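Side-chain contacts in UPF0249 protein EF_3048 (PDB 2I5I), which probably catalyses the magnesium-dependent deacetylation of acetylated carbohydrates, a step in the breakdown of oligosaccharides: residues 39-44 / 73-78; 66-71 / 131-136; 47-52 / 115-120; 108-113 / 145-150. All blocks are in the same frame, centred on the assembly; numbering follows the deposited sequence.

Interaction 1: 39-44 / 73-78; sequences LPTSPY and KPILPR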
# COMPACT_ATOMS: atom_id res chain seq x y z
N LEU A 39 2.00 -5.76 -23.44
CA LEU A 39 2.34 -7.03 -24.08
C LEU A 39 2.37 -8.20 -23.11
O LEU A 39 3.37 -8.44 -22.42
CB LEU A 39 3.70 -6.90 -24.76
CG LEU A 39 3.87 -5.84 -25.85
CD1 LEU A 39 5.31 -5.36 -25.89
CD2 LEU A 39 3.46 -6.42 -27.22
N PRO A 40 1.34 -9.04 -23.05
CA PRO A 40 1.42 -10.27 -22.27
C PRO A 40 2.48 -11.27 -22.73
O PRO A 40 2.87 -12.18 -22.00
CB PRO A 40 0.04 -10.93 -22.44
CG PRO A 40 -0.66 -10.14 -23.48
CD PRO A 40 0.04 -8.86 -23.73
N THR A 41 2.95 -11.13 -23.97
CA THR A 41 3.95 -12.00 -24.55
C THR A 41 5.34 -11.67 -24.01
O THR A 41 6.31 -12.39 -24.22
CB THR A 41 3.98 -11.89 -26.09
OG1 THR A 41 3.76 -10.53 -26.49
CG2 THR A 41 2.84 -12.74 -26.64
N SER A 42 5.40 -10.54 -23.29
CA SER A 42 6.67 -10.13 -22.68
C SER A 42 6.89 -10.70 -21.30
O SER A 42 6.03 -10.75 -20.43
CB SER A 42 6.68 -8.59 -22.58
OG SER A 42 7.98 -8.15 -22.23
N PRO A 43 8.09 -11.18 -21.00
CA PRO A 43 8.26 -11.80 -19.67
C PRO A 43 8.09 -10.80 -18.53
O PRO A 43 7.78 -11.17 -17.40
CB PRO A 43 9.67 -12.35 -19.72
CG PRO A 43 10.35 -11.65 -20.83
CD PRO A 43 9.30 -11.19 -21.81
N TYR A 44 8.26 -9.52 -18.81
CA TYR A 44 8.09 -8.42 -17.86
C TYR A 44 6.65 -7.99 -17.69
O TYR A 44 6.38 -7.02 -16.97
CB TYR A 44 8.90 -7.20 -18.36
CG TYR A 44 10.33 -7.56 -18.63
CD1 TYR A 44 11.19 -7.77 -17.54
CD2 TYR A 44 10.84 -7.69 -19.91
CE1 TYR A 44 12.50 -8.09 -17.74
CE2 TYR A 44 12.17 -8.02 -20.10
CZ TYR A 44 13.00 -8.22 -19.02
OH TYR A 44 14.32 -8.56 -19.19
N LYS A 73 8.27 -15.36 -28.33
CA LYS A 73 7.52 -16.51 -28.79
C LYS A 73 6.03 -16.28 -28.50
O LYS A 73 5.67 -15.53 -27.60
CB LYS A 73 7.97 -17.77 -28.07
CG LYS A 73 9.45 -18.07 -28.15
CD LYS A 73 9.78 -19.42 -27.53
CE LYS A 73 11.05 -19.99 -28.13
NZ LYS A 73 11.36 -21.34 -27.63
N PRO A 74 5.15 -16.94 -29.24
CA PRO A 74 3.73 -16.89 -28.87
C PRO A 74 3.48 -17.53 -27.52
O PRO A 74 4.27 -18.31 -26.99
CB PRO A 74 3.04 -17.70 -29.96
CG PRO A 74 4.08 -18.22 -30.87
CD PRO A 74 5.43 -17.74 -30.43
N ILE A 75 2.31 -17.22 -26.97
CA ILE A 75 1.80 -17.85 -25.76
C ILE A 75 1.58 -19.35 -25.93
O ILE A 75 1.94 -20.20 -25.11
CB ILE A 75 0.47 -17.18 -25.36
CG1 ILE A 75 0.57 -15.67 -25.08
CG2 ILE A 75 -0.16 -17.88 -24.18
CD1 ILE A 75 1.55 -15.44 -23.93
N LEU A 76 0.96 -19.74 -27.06
CA LEU A 76 0.66 -21.14 -27.31
C LEU A 76 1.89 -21.89 -27.83
O LEU A 76 2.73 -21.30 -28.51
CB LEU A 76 -0.49 -21.26 -28.32
CG LEU A 76 -1.83 -20.68 -27.86
CD1 LEU A 76 -2.86 -20.71 -28.99
CD2 LEU A 76 -2.34 -21.45 -26.64
N PRO A 77 2.00 -23.16 -27.49
CA PRO A 77 3.18 -23.93 -27.95
C PRO A 77 3.19 -23.94 -29.47
O PRO A 77 2.17 -23.86 -30.14
CB PRO A 77 2.98 -25.31 -27.36
CG PRO A 77 1.89 -25.21 -26.36
CD PRO A 77 1.10 -23.98 -26.66
N ARG A 78 4.40 -24.01 -30.00
CA ARG A 78 4.65 -23.92 -31.42
C ARG A 78 3.83 -24.94 -32.20
O ARG A 78 3.35 -24.68 -33.30
CB ARG A 78 6.13 -24.11 -31.74
CG ARG A 78 6.83 -25.30 -31.12
CD ARG A 78 8.33 -25.30 -31.40
NE ARG A 78 8.66 -25.13 -32.81
CZ ARG A 78 9.86 -24.80 -33.27
NH1 ARG A 78 10.87 -24.60 -32.43
NH2 ARG A 78 10.07 -24.67 -34.57
O HOH W 1 5.83 -15.05 -25.03
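T41 and I75 meet with their side chains crossed at about a right angle, methyl against aliphatic chain. The touching atom on the threonine is CG2, and T41 CG2 lies 4.0 Å from I75 CG1. It is equally far from I75 CD1, so the methyl sits across the CG1-CD1 bond and does not meet its end alone. T41 presents this methyl because CG2 lies anti to its own carbonyl carbon, with OG1 (chi1 38°) turned from I75 toward T66 and L69. On the other side, I75 is bent at chi2 (-60°), which brings CD1 over the backbone of 39-44, where it stops 4.0 Å from P40 O. T41 CG2 also lies 4.1 Å from K73 O.

No direct hydrogen bond joins the segments. A water does so instead, donating to T41 O at 2.8 Å and to K73 O at 2.6 Å, so that two carbonyls which cannot bond each other are both satisfied. P40 and T41 form the corner of a type I turn from L39 to S42, closed by S42 N to L39 O at 3.0 Å. Facing it, 73-78 is held by the carboxylate of E109, which accepts from the backbone N of I75 and L76; I75 also packs on L254 of the second subunit.

The two segments belong to loops that follow neighbouring parallel strands, 35-38 and 60-65. The T41 side chain is about 7 Å from that of H130, the predicted magnesium ligand, consistent with loops bordering the predicted active site of a beta/alpha-barrel deacetylase.

Interaction 2: 66-71 / 131-136; sequences TLTLNQ and HNVHGK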
# COMPACT_ATOMS: atom_id res chain seq x y z
N THR A 66 0.15 -9.18 -30.55
CA THR A 66 1.27 -9.25 -31.46
C THR A 66 1.39 -10.58 -32.21
O THR A 66 0.97 -11.65 -31.76
CB THR A 66 2.62 -9.00 -30.71
OG1 THR A 66 3.67 -8.87 -31.67
CG2 THR A 66 2.91 -10.16 -29.80
N LEU A 67 1.97 -10.45 -33.39
CA LEU A 67 2.40 -11.54 -34.22
C LEU A 67 3.86 -11.40 -34.63
O LEU A 67 4.38 -12.25 -35.34
CB LEU A 67 1.55 -11.63 -35.50
CG LEU A 67 0.09 -12.06 -35.30
CD1 LEU A 67 -0.68 -12.00 -36.61
CD2 LEU A 67 -0.00 -13.45 -34.70
N THR A 68 4.52 -10.32 -34.20
CA THR A 68 5.81 -9.96 -34.80
C THR A 68 6.81 -9.45 -33.77
O THR A 68 7.82 -8.85 -34.13
CB THR A 68 5.60 -8.84 -35.85
OG1 THR A 68 5.09 -7.68 -35.18
CG2 THR A 68 4.56 -9.20 -36.90
N LEU A 69 6.55 -9.65 -32.48
CA LEU A 69 7.42 -9.09 -31.44
C LEU A 69 8.80 -9.75 -31.56
O LEU A 69 8.97 -10.96 -31.42
CB LEU A 69 6.85 -9.25 -30.05
CG LEU A 69 7.59 -8.68 -28.84
CD1 LEU A 69 7.59 -7.16 -28.84
CD2 LEU A 69 6.96 -9.18 -27.55
N ASN A 70 9.78 -8.89 -31.81
CA ASN A 70 11.16 -9.31 -31.93
C ASN A 70 11.57 -10.07 -30.67
O ASN A 70 11.34 -9.61 -29.56
CB ASN A 70 12.04 -8.10 -32.21
CG ASN A 70 13.49 -8.43 -32.45
OD1 ASN A 70 14.31 -7.84 -31.74
ND2 ASN A 70 13.86 -9.29 -33.38
N GLN A 71 12.14 -11.24 -30.87
CA GLN A 71 12.81 -12.08 -29.91
C GLN A 71 11.87 -12.67 -28.88
O GLN A 71 12.24 -13.07 -27.77
CB GLN A 71 13.93 -11.29 -29.22
CG GLN A 71 15.09 -11.01 -30.19
CD GLN A 71 16.07 -10.04 -29.54
OE1 GLN A 71 16.32 -8.96 -30.08
NE2 GLN A 71 16.54 -10.43 -28.37
N HIS A 131 2.96 -3.19 -34.01
CA HIS A 131 3.20 -3.03 -35.44
C HIS A 131 1.90 -2.86 -36.22
O HIS A 131 1.91 -3.07 -37.44
CB HIS A 131 3.97 -4.24 -35.97
CG HIS A 131 5.39 -4.28 -35.47
ND1 HIS A 131 6.22 -5.34 -35.69
CD2 HIS A 131 6.11 -3.38 -34.74
CE1 HIS A 131 7.40 -5.11 -35.13
NE2 HIS A 131 7.37 -3.92 -34.55
N ASN A 132 0.82 -2.52 -35.51
CA ASN A 132 -0.50 -2.39 -36.12
C ASN A 132 -0.83 -3.56 -37.04
O ASN A 132 -1.38 -3.33 -38.14
CB ASN A 132 -0.63 -1.09 -36.92
CG ASN A 132 -2.08 -0.65 -37.07
OD1 ASN A 132 -2.90 -0.90 -36.20
ND2 ASN A 132 -2.38 -0.00 -38.19
N VAL A 133 -0.52 -4.79 -36.63
CA VAL A 133 -0.77 -5.94 -37.49
C VAL A 133 -2.24 -6.28 -37.72
O VAL A 133 -2.51 -6.94 -38.75
CB VAL A 133 -0.02 -7.19 -36.95
CG1 VAL A 133 1.48 -6.97 -37.14
CG2 VAL A 133 -0.37 -7.53 -35.52
N HIS A 134 -3.24 -5.96 -36.96
CA HIS A 134 -4.68 -5.99 -37.04
C HIS A 134 -5.19 -5.01 -38.10
O HIS A 134 -6.37 -5.07 -38.45
CB HIS A 134 -5.37 -5.68 -35.72
CG HIS A 134 -5.71 -4.33 -35.24
ND1 HIS A 134 -4.81 -3.45 -34.68
CD2 HIS A 134 -6.90 -3.67 -35.18
CE1 HIS A 134 -5.41 -2.33 -34.33
NE2 HIS A 134 -6.69 -2.43 -34.62
N GLY A 135 -4.31 -4.15 -38.60
CA GLY A 135 -4.67 -3.26 -39.69
C GLY A 135 -3.83 -3.53 -40.93
O GLY A 135 -3.80 -2.75 -41.88
N LYS A 136 -3.13 -4.65 -40.95
CA LYS A 136 -2.27 -4.95 -42.10
C LYS A 136 -3.09 -5.31 -43.34
O LYS A 136 -2.68 -5.03 -44.47
CB LYS A 136 -1.34 -6.11 -41.77
CG LYS A 136 -0.42 -6.56 -42.90
CD LYS A 136 0.28 -5.39 -43.56
CE LYS A 136 1.74 -5.68 -43.86
NZ LYS A 136 2.44 -4.38 -44.17
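Where T68 meets H131 the backbones stay well separated, their CA atoms 7.4 Å apart even though this is the closest such pair between 66-71 and 131-136, and both CB atoms point into the gap. The space is bridged by one polar and one apolar touch, both from the same threonine. T68 OG1 lies 2.6 Å from H131 ND1, a short but weak hydrogen bond: the N-H of ND1 is bent to 118° at the hydrogen, and the oxygen approaches the imidazole obliquely. T68 OG1 sits between the backbone N and carbonyl carbon (chi1 63°), which sends CG2 to the other partner. T68 CG2 comes within 3.8 Å of V133 CG1, the two side chains sliding past each other in opposite directions. The second branch, V133 CG2, rests more loosely near L67 N at 4.3 Å. F97 touches T68, L67 and V133, and W110 covers L67 and V133.

H131 is the exposed member, and its side chain is about 3 Å from that of the predicted magnesium ligand H130 at nearest atoms. With its methyl packed and its hydroxyl bonded, T68 may help to orient the H131 imidazole beside the predicted magnesium site, though the bond is weak.

Interaction 3: 47-52 / 115-120; sequences EAMESA and ISFMKS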
# COMPACT_ATOMS: atom_id res chain seq x y z
N GLU A 47 5.15 -8.04 -13.94
CA GLU A 47 5.83 -7.00 -13.15
C GLU A 47 5.35 -5.62 -13.50
O GLU A 47 5.09 -4.74 -12.66
CB GLU A 47 7.34 -7.11 -13.38
CG GLU A 47 7.93 -8.40 -12.83
CD GLU A 47 9.34 -8.66 -13.33
OE1 GLU A 47 9.84 -7.86 -14.13
OE2 GLU A 47 9.92 -9.68 -12.89
N ALA A 48 5.19 -5.36 -14.79
CA ALA A 48 4.68 -4.08 -15.24
C ALA A 48 3.30 -3.80 -14.68
O ALA A 48 2.94 -2.71 -14.22
CB ALA A 48 4.66 -4.05 -16.77
N MSE A 49 2.45 -4.83 -14.68
CA MSE A 49 1.09 -4.62 -14.20
C MSE A 49 1.08 -4.36 -12.70
O MSE A 49 0.31 -3.55 -12.19
CB MSE A 49 0.23 -5.83 -14.62
CG MSE A 49 0.12 -5.94 -16.14
SE MSE A 49 -0.81 -4.62 -16.93
CE MSE A 49 -2.39 -4.79 -16.11
N GLU A 50 1.99 -5.02 -11.98
CA GLU A 50 2.15 -4.74 -10.55
C GLU A 50 2.62 -3.30 -10.32
O GLU A 50 2.10 -2.57 -9.46
CB GLU A 50 3.15 -5.72 -9.94
CG GLU A 50 3.58 -5.48 -8.51
CD GLU A 50 2.47 -5.33 -7.50
OE1 GLU A 50 1.33 -5.77 -7.74
OE2 GLU A 50 2.75 -4.76 -6.43
N SER A 51 3.61 -2.84 -11.07
CA SER A 51 4.10 -1.47 -10.91
C SER A 51 2.99 -0.46 -11.14
O SER A 51 2.77 0.57 -10.49
CB SER A 51 5.26 -1.23 -11.88
OG SER A 51 5.82 0.05 -11.72
N ALA A 52 2.18 -0.76 -12.18
CA ALA A 52 1.05 0.15 -12.41
C ALA A 52 0.10 0.19 -11.23
O ALA A 52 -0.39 1.25 -10.84
CB ALA A 52 0.34 -0.27 -13.70
N ILE A 115 -6.32 -13.93 -22.68
CA ILE A 115 -6.43 -14.68 -21.42
C ILE A 115 -5.19 -14.48 -20.55
O ILE A 115 -5.30 -14.37 -19.33
CB ILE A 115 -6.64 -16.17 -21.71
CG1 ILE A 115 -8.09 -16.40 -22.22
CG2 ILE A 115 -6.33 -17.07 -20.55
CD1 ILE A 115 -8.01 -16.96 -23.61
N SER A 116 -4.04 -14.40 -21.19
CA SER A 116 -2.77 -14.19 -20.51
C SER A 116 -2.77 -12.81 -19.83
O SER A 116 -2.33 -12.75 -18.69
CB SER A 116 -1.59 -14.33 -21.45
OG SER A 116 -1.52 -15.65 -21.95
N PHE A 117 -3.23 -11.77 -20.51
CA PHE A 117 -3.38 -10.47 -19.88
C PHE A 117 -4.14 -10.62 -18.57
O PHE A 117 -3.76 -10.02 -17.55
CB PHE A 117 -4.10 -9.49 -20.79
CG PHE A 117 -4.26 -8.06 -20.30
CD1 PHE A 117 -5.18 -7.62 -19.38
CD2 PHE A 117 -3.38 -7.10 -20.81
CE1 PHE A 117 -5.26 -6.32 -18.91
CE2 PHE A 117 -3.44 -5.79 -20.38
CZ PHE A 117 -4.37 -5.40 -19.44
N MSE A 118 -5.27 -11.33 -18.64
CA MSE A 118 -6.17 -11.33 -17.48
C MSE A 118 -5.59 -12.12 -16.31
O MSE A 118 -6.15 -12.09 -15.22
CB MSE A 118 -7.59 -11.79 -17.88
CG MSE A 118 -8.27 -10.68 -18.69
SE MSE A 118 -9.97 -10.95 -19.26
CE MSE A 118 -9.88 -12.63 -19.76
N LYS A 119 -4.47 -12.80 -16.48
CA LYS A 119 -3.73 -13.40 -15.35
C LYS A 119 -3.21 -12.30 -14.42
O LYS A 119 -2.87 -12.58 -13.26
CB LYS A 119 -2.61 -14.29 -15.86
CG LYS A 119 -3.13 -15.57 -16.52
CD LYS A 119 -2.02 -16.54 -16.92
CE LYS A 119 -2.50 -17.39 -18.09
NZ LYS A 119 -1.44 -18.32 -18.57
N SER A 120 -3.18 -11.07 -14.89
CA SER A 120 -2.85 -9.90 -14.07
C SER A 120 -3.93 -9.57 -13.05
O SER A 120 -3.80 -8.64 -12.24
CB SER A 120 -2.63 -8.74 -15.04
OG SER A 120 -3.86 -8.18 -15.45
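M49, a selenomethionine, reaches from helix 45-55 to F117 and S120 and carries the whole contact. The close part is at its tip: M49 CE lies 3.9 Å from F117 CZ and 3.8 Å from S120 OG, touching both the ring and the hydroxyl. Bends at chi2 (-67°) and chi3 (-59°) fold the chain to place it there. M49 SE stands 5.0 Å from the centroid of the F117 ring and 38° off its normal, an oblique approach. Nearer the backbone the fit is looser, with M49 CG 4.1 Å from S120 CB. S120 OG is held by its own bond to F117 O, at 2.8 Å, and S120 N donates to the same oxygen. Beyond M49, I61 touches both M49 and F117 and extends this buried layer.

The solvent side is polar and makes no apolar packing between the two segments. E47 is exposed and forms a salt bridge with R30 of the third subunit, while the partly exposed E50 pairs with R53.

This is a Met-aromatic contact linking helix 45-55, part of the beta-alpha-beta crossover between strands 35-38 and 60-65, to residues 115-120, on and just past helix 103-117, in a beta/alpha barrel.

Interaction 4: 108-113 / 145-150; sequences NEWDAQ and LALARK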
# COMPACT_ATOMS: atom_id res chain seq x y z
N ASN A 108 -6.49 -18.10 -32.30
CA ASN A 108 -6.21 -18.86 -31.09
C ASN A 108 -5.12 -18.19 -30.27
O ASN A 108 -5.20 -18.07 -29.05
CB ASN A 108 -5.81 -20.30 -31.41
CG ASN A 108 -6.95 -21.06 -32.05
OD1 ASN A 108 -8.12 -20.79 -31.74
ND2 ASN A 108 -6.65 -22.00 -32.94
N GLU A 109 -4.07 -17.77 -30.98
CA GLU A 109 -2.96 -17.13 -30.27
C GLU A 109 -3.40 -15.81 -29.65
O GLU A 109 -3.09 -15.52 -28.49
CB GLU A 109 -1.77 -16.94 -31.21
CG GLU A 109 -0.67 -16.04 -30.64
CD GLU A 109 -0.01 -16.59 -29.40
OE1 GLU A 109 -0.07 -17.81 -29.16
OE2 GLU A 109 0.62 -15.79 -28.66
N TRP A 110 -4.13 -14.98 -30.41
CA TRP A 110 -4.56 -13.70 -29.82
C TRP A 110 -5.53 -13.93 -28.68
O TRP A 110 -5.52 -13.23 -27.65
CB TRP A 110 -5.11 -12.81 -30.93
CG TRP A 110 -4.04 -12.14 -31.74
CD1 TRP A 110 -2.68 -12.19 -31.57
CD2 TRP A 110 -4.27 -11.30 -32.88
NE1 TRP A 110 -2.07 -11.43 -32.54
CE2 TRP A 110 -3.01 -10.87 -33.36
CE3 TRP A 110 -5.42 -10.88 -33.54
CZ2 TRP A 110 -2.90 -10.04 -34.48
CZ3 TRP A 110 -5.30 -10.05 -34.65
CH2 TRP A 110 -4.05 -9.63 -35.12
N ASP A 111 -6.40 -14.93 -28.81
CA ASP A 111 -7.29 -15.28 -27.71
C ASP A 111 -6.45 -15.64 -26.49
O ASP A 111 -6.70 -15.21 -25.36
CB ASP A 111 -8.19 -16.43 -28.14
CG ASP A 111 -9.10 -16.99 -27.07
OD1 ASP A 111 -10.09 -16.32 -26.68
OD2 ASP A 111 -8.85 -18.12 -26.62
N ALA A 112 -5.43 -16.44 -26.70
CA ALA A 112 -4.48 -16.81 -25.65
C ALA A 112 -3.81 -15.58 -25.04
O ALA A 112 -3.58 -15.52 -23.84
CB ALA A 112 -3.45 -17.75 -26.23
N GLN A 113 -3.51 -14.58 -25.87
CA GLN A 113 -2.84 -13.38 -25.37
C GLN A 113 -3.77 -12.59 -24.47
O GLN A 113 -3.39 -11.92 -23.51
CB GLN A 113 -2.34 -12.51 -26.52
CG GLN A 113 -1.03 -13.07 -27.09
CD GLN A 113 -0.56 -12.35 -28.34
OE1 GLN A 113 -0.72 -11.13 -28.53
NE2 GLN A 113 0.08 -13.09 -29.24
N LEU A 145 -11.54 -8.09 -34.75
CA LEU A 145 -12.92 -7.71 -34.47
C LEU A 145 -13.69 -8.85 -33.86
O LEU A 145 -14.52 -8.69 -32.95
CB LEU A 145 -13.64 -7.22 -35.74
CG LEU A 145 -13.12 -5.84 -36.22
CD1 LEU A 145 -13.32 -5.71 -37.72
CD2 LEU A 145 -13.78 -4.72 -35.44
N ALA A 146 -13.40 -10.08 -34.32
CA ALA A 146 -14.06 -11.25 -33.75
C ALA A 146 -13.71 -11.38 -32.27
O ALA A 146 -14.59 -11.69 -31.46
CB ALA A 146 -13.69 -12.51 -34.51
N LEU A 147 -12.46 -11.13 -31.88
CA LEU A 147 -12.12 -11.24 -30.44
C LEU A 147 -12.65 -10.05 -29.66
O LEU A 147 -12.99 -10.14 -28.46
CB LEU A 147 -10.60 -11.43 -30.34
CG LEU A 147 -10.09 -12.81 -30.78
CD1 LEU A 147 -8.64 -12.78 -31.22
CD2 LEU A 147 -10.33 -13.80 -29.66
N ALA A 148 -12.78 -8.90 -30.28
CA ALA A 148 -13.38 -7.71 -29.68
C ALA A 148 -14.83 -8.02 -29.29
O ALA A 148 -15.29 -7.66 -28.21
CB ALA A 148 -13.34 -6.50 -30.60
N ARG A 149 -15.52 -8.71 -30.22
CA ARG A 149 -16.92 -9.04 -29.94
C ARG A 149 -17.00 -10.09 -28.85
O ARG A 149 -17.86 -9.99 -27.97
CB ARG A 149 -17.66 -9.47 -31.22
CG ARG A 149 -17.52 -8.50 -32.36
CD ARG A 149 -18.11 -8.95 -33.68
NE ARG A 149 -18.22 -7.78 -34.54
CZ ARG A 149 -17.73 -7.53 -35.73
NH1 ARG A 149 -16.99 -8.42 -36.39
NH2 ARG A 149 -17.98 -6.35 -36.29
N LYS A 150 -16.11 -11.07 -28.87
CA LYS A 150 -16.08 -12.19 -27.95
C LYS A 150 -15.80 -11.71 -26.53
O LYS A 150 -16.41 -12.23 -25.59
CB LYS A 150 -15.03 -13.22 -28.36
CG LYS A 150 -14.87 -14.36 -27.37
CD LYS A 150 -13.58 -15.12 -27.62
CE LYS A 150 -13.50 -16.39 -26.79
NZ LYS A 150 -12.69 -17.45 -27.46
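D111 and K150 join two consecutive long helices of the beta/alpha barrel, 103-117 and 138-151, whose short segments approach to 10.6 Å between axes and cross at -41°. The D111 side chain leaves its helix with CG anti to the backbone N (chi1 175°), which brings its carboxylate to K150. Its CB packs on L147, D111 CB to L147 CD2 being 3.7 Å. One atom further, D111 CG is 3.6 Å from K150 NZ. At the tip, D111 OD1 forms a salt bridge with K150 NZ at 2.9 Å, the ammonium lying well above the carboxylate plane (58° out of it); OD1 also accepts from Y151 OH. The remaining oxygen, OD2, takes K6 NZ and N4 ND2 of the second subunit. K150 gets there with an extended chain that crosses D111 at about a right angle, and NZ has a second anion in E207 of the second subunit, so the charges form a network across the interface.

Beside the charged pair the contact is apolar. L147 splits its branches: CD2 goes to D111, while L147 CD1 reaches W110 CB at 3.5 Å and meets the indole at its edge. Q113 NE2 also lies in plane at the edge of the W110 indole, and donates almost straight to the anti lone pair of E109 OE2 at 2.8 Å.

Overall arrangement
Helix 103-117 ties the four contacts together. It supplies a segment to interactions 3 and 4, and residues of those same segments meet the loops: Q113 OE1 lies 2.9 Å from T66 N of interaction 2, a probable hydrogen bond, and S116 OG packs 3.4 Å from I75 CG2 of interaction 1. Interactions 1 and 2 touch directly, T41 OG1 being 3.4 Å from T66 CG2. Interactions 2 and 3 are separated by about 10 Å at nearest atoms. D13, H64 and H130 face one vacant point, consistent with the magnesium site; interaction 2 touches these residues, interaction 1 lies close by, and interactions 1, 3 and 4 also contact the second subunit.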